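Side-chain contacts in sniffer CG10964-PA (Drosophila melanogaster, PDB 1SNY), which probably reduces carbonyl compounds with NADPH, as a Rossmann-fold member of the short-chain dehydrogenase/reductase family: residues Ile139-Ala142 / Lys143-Pro147; Gly184-Tyr187 / Ala188-Ser192. One frame throughout, in Å; residues are numbered along the deposited sequence.

Interaction 1: residues Ile139-Ala142 / Lys143-Pro147; sequences IMLA and KACLP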
loop_
_atom_site.group_PDB
_atom_site.type_symbol
_atom_site.label_atom_id
_atom_site.label_comp_id
_atom_site.label_asym_id
_atom_site.label_seq_id
_atom_site.Cartn_x
_atom_site.Cartn_y
_atom_site.Cartn_z
ATOM N N ILE A 139 4.493 -7.690 -7.792
ATOM C CA ILE A 139 5.593 -8.175 -6.953
ATOM C C ILE A 139 5.923 -9.623 -7.307
ATOM O O ILE A 139 7.083 -9.994 -7.454
ATOM C CB ILE A 139 5.238 -8.110 -5.438
ATOM C CG1 ILE A 139 5.085 -6.649 -4.991
ATOM C CG2 ILE A 139 6.306 -8.831 -4.616
ATOM C CD1 ILE A 139 4.632 -6.493 -3.540
HETATM N N MSE A 140 4.890 -10.441 -7.440
HETATM C CA MSE A 140 5.104 -11.842 -7.763
HETATM C C MSE A 140 5.619 -12.065 -9.178
HETATM O O MSE A 140 6.414 -12.977 -9.402
HETATM C CB MSE A 140 3.827 -12.646 -7.518
HETATM C CG MSE A 140 3.393 -12.669 -6.051
HETATM SE SE MSE A 140 4.714 -13.315 -4.794
HETATM C CE MSE A 140 4.541 -15.246 -5.119
ATOM N N LEU A 141 5.194 -11.242 -10.131
ATOM C CA LEU A 141 5.686 -11.396 -11.495
ATOM C C LEU A 141 7.145 -10.944 -11.530
ATOM O O LEU A 141 7.968 -11.532 -12.227
ATOM C CB LEU A 141 4.853 -10.573 -12.489
ATOM C CG LEU A 141 5.194 -10.819 -13.966
ATOM C CD1 LEU A 141 5.204 -12.321 -14.254
ATOM C CD2 LEU A 141 4.183 -10.126 -14.861
ATOM N N ALA A 142 7.462 -9.894 -10.772
ATOM C CA ALA A 142 8.834 -9.403 -10.723
ATOM C C ALA A 142 9.697 -10.548 -10.216
ATOM O O ALA A 142 10.744 -10.852 -10.784
ATOM C CB ALA A 142 8.939 -8.199 -9.779
ATOM N N LYS A 143 9.227 -11.194 -9.150
ATOM C CA LYS A 143 9.934 -12.321 -8.545
ATOM C C LYS A 143 10.231 -13.411 -9.570
ATOM O O LYS A 143 11.373 -13.875 -9.694
ATOM C CB LYS A 143 9.099 -12.916 -7.397
ATOM C CG LYS A 143 9.673 -14.215 -6.816
ATOM C CD LYS A 143 8.719 -14.875 -5.817
ATOM C CE LYS A 143 9.293 -16.197 -5.318
ATOM N NZ LYS A 143 8.416 -16.868 -4.317
ATOM N N ALA A 144 9.201 -13.808 -10.309
ATOM C CA ALA A 144 9.330 -14.859 -11.310
ATOM C C ALA A 144 10.279 -14.504 -12.449
ATOM O O ALA A 144 11.037 -15.346 -12.917
ATOM C CB ALA A 144 7.958 -15.208 -11.873
ATOM N N CYS A 145 10.239 -13.253 -12.889
ATOM C CA CYS A 145 11.087 -12.800 -13.982
ATOM C C CYS A 145 12.515 -12.484 -13.575
ATOM O O CYS A 145 13.364 -12.260 -14.436
ATOM C CB CYS A 145 10.483 -11.550 -14.629
ATOM S SG CYS A 145 8.919 -11.809 -15.478
ATOM N N LEU A 146 12.792 -12.472 -12.276
ATOM C CA LEU A 146 14.134 -12.132 -11.806
ATOM C C LEU A 146 15.274 -12.876 -12.512
ATOM O O LEU A 146 16.255 -12.261 -12.932
ATOM C CB LEU A 146 14.231 -12.321 -10.287
ATOM C CG LEU A 146 15.082 -11.252 -9.581
ATOM C CD1 LEU A 146 14.600 -9.854 -9.980
ATOM C CD2 LEU A 146 14.980 -11.417 -8.075
ATOM N N PRO A 147 15.164 -14.209 -12.657
ATOM C CA PRO A 147 16.247 -14.933 -13.333
ATOM C C PRO A 147 16.503 -14.391 -14.740
ATOM O O PRO A 147 17.656 -14.180 -15.137
ATOM C CB PRO A 147 15.741 -16.376 -13.337
ATOM C CG PRO A 147 14.971 -16.450 -12.045
ATOM C CD PRO A 147 14.192 -15.147 -12.067
#
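L141 and C145, one helical turn apart, meet through their side chains: methyl CD1 of L141 lies alongside the sulfur, 3.9 Å from C145 SG. The leucine gets there with CG anti to its backbone N (chi1 -173°), a setting that leans the branch along the helix toward the following turn, while the thiol stands beside its own backbone N. The main chains of the same pair are joined by the bond from C145 N to L141 O, 2.9 Å, with an N-H...O angle of 158°. The same carbonyl oxygen lies 3.4 Å from C145 SG.

Two further bonds of the i to i+4 ladder tie the segments together. K143 N donates to I139 O at 3.0 Å, and A144 N to M140 O at 3.0 Å, so three successive peptide N-H groups and three successive carbonyls are paired within the helix. At P147 the ladder is broken, since the proline has no N-H to give, and the helix kinks there. Beside the kink, L146 N makes an i to i+3 bond to K143 O at 3.3 Å.

The fully extended chain of K143 carries NZ to the carbonyl oxygen of V122 of the second subunit, which accepts its hydrogen bond. Along the way its CD passes 4.3 Å from CE of the selenomethionine M140, a loose apolar contact beside the subunit interface.

All of this belongs to the middle of helix 124-155. L141 points into the chain's interior, against L106 and N108 of strand 105-108 and Y87 and L90 of helix 87-98, where A144 also rests on V91. A142 packs on L106 as well, whereas I139 and L146 touch A199 and L207 of helix 187-207.

Interaction 2: residues Gly184-Tyr187 / Ala188-Ser192; sequences GGMY and AYRTS. With NAP (NADP nicotinamide-adenine-dinucleotide phosphate), chain B.
This is a helix-start contact: the loop G184-M186 leads into the first turn of helix 187-207, and the side chain of R190 reaches back from that turn to the carbonyls of G184 and G185. The guanidinium takes the carbonyl oxygen of G184 side-on with two nitrogens: NH2 of R190 to G184 O is 3.1 Å and NE to G184 O is also 3.1 Å. G184 O sits close to the guanidinium plane, but NE stands well above the plane of the G184 carbonyl. A weak bond joins R190 NE to G185 O at 3.0 Å. The chain of R190 is extended from CG to NE, which carries the flat group back to the glycines, and NH1 binds L175 O.

M186 occupies the N-cap position. Its carbonyl takes the N-H of R190 at 2.9 Å, and its CB rests 3.9 Å from R190 CG. One residue on, Y187 O accepts T191 N at 3.0 Å and has the threonine OG1 at 2.8 Å. G184 and G185 both have positive phi, which suits glycine. Y187 turns its hydroxyl to D206 of the second subunit, and G185 O receives the hydroxyl of S202 of that subunit.

Y189 heads the other way. Its CG is anti to the backbone N (chi1 -164°), directing the phenol toward the cofactor, and the ribose hydroxyl O2D of NADP meets it at the ring edge, 2.7 Å from Y189 OH. S192 OG donates to Y189 O. Y189 and K193, which also bonds the cofactor, form the YxxxK pattern, consistent with the active site of the short-chain dehydrogenase/reductase family, set beside the nicotinamide ribose at the start of this helix.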
loop_
_atom_site.group_PDB
_atom_site.type_symbol
_atom_site.label_atom_id
_atom_site.label_comp_id
_atom_site.label_asym_id
_atom_site.label_seq_id
_atom_site.Cartn_x
_atom_site.Cartn_y
_atom_site.Cartn_z
ATOM N N GLY A 184 -8.998 12.864 -1.467
ATOM C CA GLY A 184 -9.472 11.707 -0.723
ATOM C C GLY A 184 -10.134 10.590 -1.514
ATOM O O GLY A 184 -9.926 10.453 -2.722
ATOM N N GLY A 185 -10.921 9.771 -0.819
ATOM C CA GLY A 185 -11.612 8.661 -1.463
ATOM C C GLY A 185 -10.705 7.688 -2.210
ATOM O O GLY A 185 -9.483 7.691 -2.020
HETATM N N MSE A 186 -11.310 6.851 -3.055
HETATM C CA MSE A 186 -10.577 5.868 -3.860
HETATM C C MSE A 186 -9.649 5.020 -2.988
HETATM O O MSE A 186 -8.466 4.867 -3.299
HETATM C CB MSE A 186 -9.740 6.588 -4.919
HETATM C CG MSE A 186 -10.517 7.568 -5.777
HETATM SE SE MSE A 186 -11.371 6.716 -7.280
HETATM C CE MSE A 186 -9.997 6.995 -8.591
ATOM N N TYR A 187 -10.183 4.463 -1.906
ATOM C CA TYR A 187 -9.365 3.665 -1.002
ATOM C C TYR A 187 -8.653 2.463 -1.617
ATOM O O TYR A 187 -7.449 2.323 -1.461
ATOM C CB TYR A 187 -10.190 3.223 0.208
ATOM C CG TYR A 187 -10.548 4.387 1.096
ATOM C CD1 TYR A 187 -11.646 5.195 0.810
ATOM C CD2 TYR A 187 -9.742 4.734 2.181
ATOM C CE1 TYR A 187 -11.929 6.326 1.575
ATOM C CE2 TYR A 187 -10.014 5.858 2.945
ATOM C CZ TYR A 187 -11.106 6.655 2.637
ATOM O OH TYR A 187 -11.354 7.805 3.365
ATOM N N ALA A 188 -9.384 1.595 -2.309
ATOM C CA ALA A 188 -8.754 0.427 -2.912
ATOM C C ALA A 188 -7.652 0.822 -3.895
ATOM O O ALA A 188 -6.524 0.322 -3.828
ATOM C CB ALA A 188 -9.808 -0.430 -3.622
ATOM N N TYR A 189 -7.979 1.737 -4.800
ATOM C CA TYR A 189 -7.025 2.159 -5.809
ATOM C C TYR A 189 -5.803 2.855 -5.220
ATOM O O TYR A 189 -4.672 2.452 -5.494
ATOM C CB TYR A 189 -7.707 3.063 -6.838
ATOM C CG TYR A 189 -6.893 3.228 -8.103
ATOM C CD1 TYR A 189 -6.690 2.147 -8.972
ATOM C CD2 TYR A 189 -6.305 4.450 -8.421
ATOM C CE1 TYR A 189 -5.923 2.282 -10.126
ATOM C CE2 TYR A 189 -5.534 4.600 -9.575
ATOM C CZ TYR A 189 -5.348 3.514 -10.423
ATOM O OH TYR A 189 -4.594 3.667 -11.561
ATOM N N ARG A 190 -6.023 3.876 -4.397
ATOM C CA ARG A 190 -4.899 4.602 -3.804
ATOM C C ARG A 190 -3.987 3.713 -2.971
ATOM O O ARG A 190 -2.764 3.755 -3.119
ATOM C CB ARG A 190 -5.389 5.754 -2.932
ATOM C CG ARG A 190 -6.027 6.916 -3.685
ATOM C CD ARG A 190 -6.318 8.047 -2.705
ATOM N NE ARG A 190 -7.128 9.124 -3.268
ATOM C CZ ARG A 190 -6.661 10.082 -4.060
ATOM N NH1 ARG A 190 -5.378 10.106 -4.398
ATOM N NH2 ARG A 190 -7.480 11.034 -4.496
ATOM N N THR A 191 -4.563 2.904 -2.089
ATOM C CA THR A 191 -3.718 2.052 -1.272
ATOM C C THR A 191 -2.886 1.095 -2.112
ATOM O O THR A 191 -1.724 0.827 -1.791
ATOM C CB THR A 191 -4.535 1.227 -0.242
ATOM O OG1 THR A 191 -5.518 0.435 -0.923
ATOM C CG2 THR A 191 -5.215 2.146 0.756
ATOM N N SER A 192 -3.473 0.558 -3.182
ATOM C CA SER A 192 -2.749 -0.383 -4.018
ATOM C C SER A 192 -1.620 0.240 -4.806
ATOM O O SER A 192 -0.593 -0.389 -5.011
ATOM C CB SER A 192 -3.698 -1.105 -4.999
ATOM O OG SER A 192 -4.138 -0.254 -6.055
HETATM P PA NAP B . -7.821 -0.582 -18.703
HETATM O O1A NAP B . -8.857 -0.969 -17.830
HETATM O O2A NAP B . -8.008 -0.015 -20.095
HETATM O O5B NAP B . -6.807 -1.802 -18.905
HETATM C C5B NAP B . -6.434 -2.618 -17.763
HETATM C C4B NAP B . -5.668 -3.783 -18.464
HETATM O O4B NAP B . -5.209 -4.703 -17.368
HETATM C C3B NAP B . -6.542 -4.707 -19.369
HETATM O O3B NAP B . -5.707 -5.131 -20.457
HETATM C C2B NAP B . -6.946 -5.820 -18.425
HETATM O O2B NAP B . -7.373 -7.037 -19.021
HETATM C C1B NAP B . -5.665 -6.017 -17.583
HETATM N N9A NAP B . -6.004 -6.743 -16.370
HETATM C C8A NAP B . -6.801 -6.428 -15.288
HETATM N N7A NAP B . -6.868 -7.384 -14.368
HETATM C C5A NAP B . -6.060 -8.383 -14.890
HETATM C C6A NAP B . -5.739 -9.651 -14.373
HETATM N N6A NAP B . -6.169 -10.194 -13.206
HETATM N N1A NAP B . -4.876 -10.453 -15.143
HETATM C C2A NAP B . -4.366 -10.002 -16.372
HETATM N N3A NAP B . -4.671 -8.758 -16.905
HETATM C C4A NAP B . -5.521 -7.986 -16.127
HETATM O O3 NAP B . -6.908 0.478 -17.970
HETATM P PN NAP B . -5.645 1.309 -18.414
HETATM O O1N NAP B . -5.944 2.750 -18.386
HETATM O O2N NAP B . -5.205 0.742 -19.718
HETATM O O5D NAP B . -4.627 1.012 -17.237
HETATM C C5D NAP B . -3.245 0.617 -17.541
HETATM C C4D NAP B . -2.409 0.834 -16.292
HETATM O O4D NAP B . -2.191 2.255 -16.091
HETATM C C3D NAP B . -3.037 0.328 -14.953
HETATM O O3D NAP B . -2.031 -0.294 -14.118
HETATM C C2D NAP B . -3.625 1.599 -14.360
HETATM O O2D NAP B . -3.829 1.529 -12.966
HETATM C C1D NAP B . -2.616 2.617 -14.736
HETATM N N1N NAP B . -3.079 4.015 -14.880
HETATM C C2N NAP B . -4.059 4.469 -15.820
HETATM C C3N NAP B . -4.375 5.837 -15.816
HETATM C C7N NAP B . -5.417 6.379 -16.803
HETATM O O7N NAP B . -5.644 7.573 -16.749
HETATM N N7N NAP B . -6.020 5.591 -17.653
HETATM C C4N NAP B . -3.728 6.771 -14.886
HETATM C C5N NAP B . -2.767 6.261 -13.980
HETATM C C6N NAP B . -2.430 4.883 -13.962
HETATM P P2B NAP B . -8.942 -7.362 -19.378
HETATM O O1X NAP B . -9.227 -6.631 -20.694
HETATM O O2X NAP B . -8.901 -8.848 -19.512
HETATM O O3X NAP B . -9.791 -6.819 -18.238
#

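In the fold
Both interactions are local, buried contacts on helices that border the second subunit, but they use different parts of their helices. Interaction 1 lies in the middle of helix 124-155, nearer the centre of the chain, and combines main-chain bonds with apolar packing against the central parallel sheet. Interaction 2 lies farther out, where a glycine-containing loop enters helix 187-207, and depends on a buried arginine gripping carbonyls and a tyrosine facing the cofactor. The two helices pack together, through I139 on A199 and A188 on L127, yet the contacts themselves do not touch: their nearest atoms are about 8 Å apart. Only interaction 2 bonds to NADP.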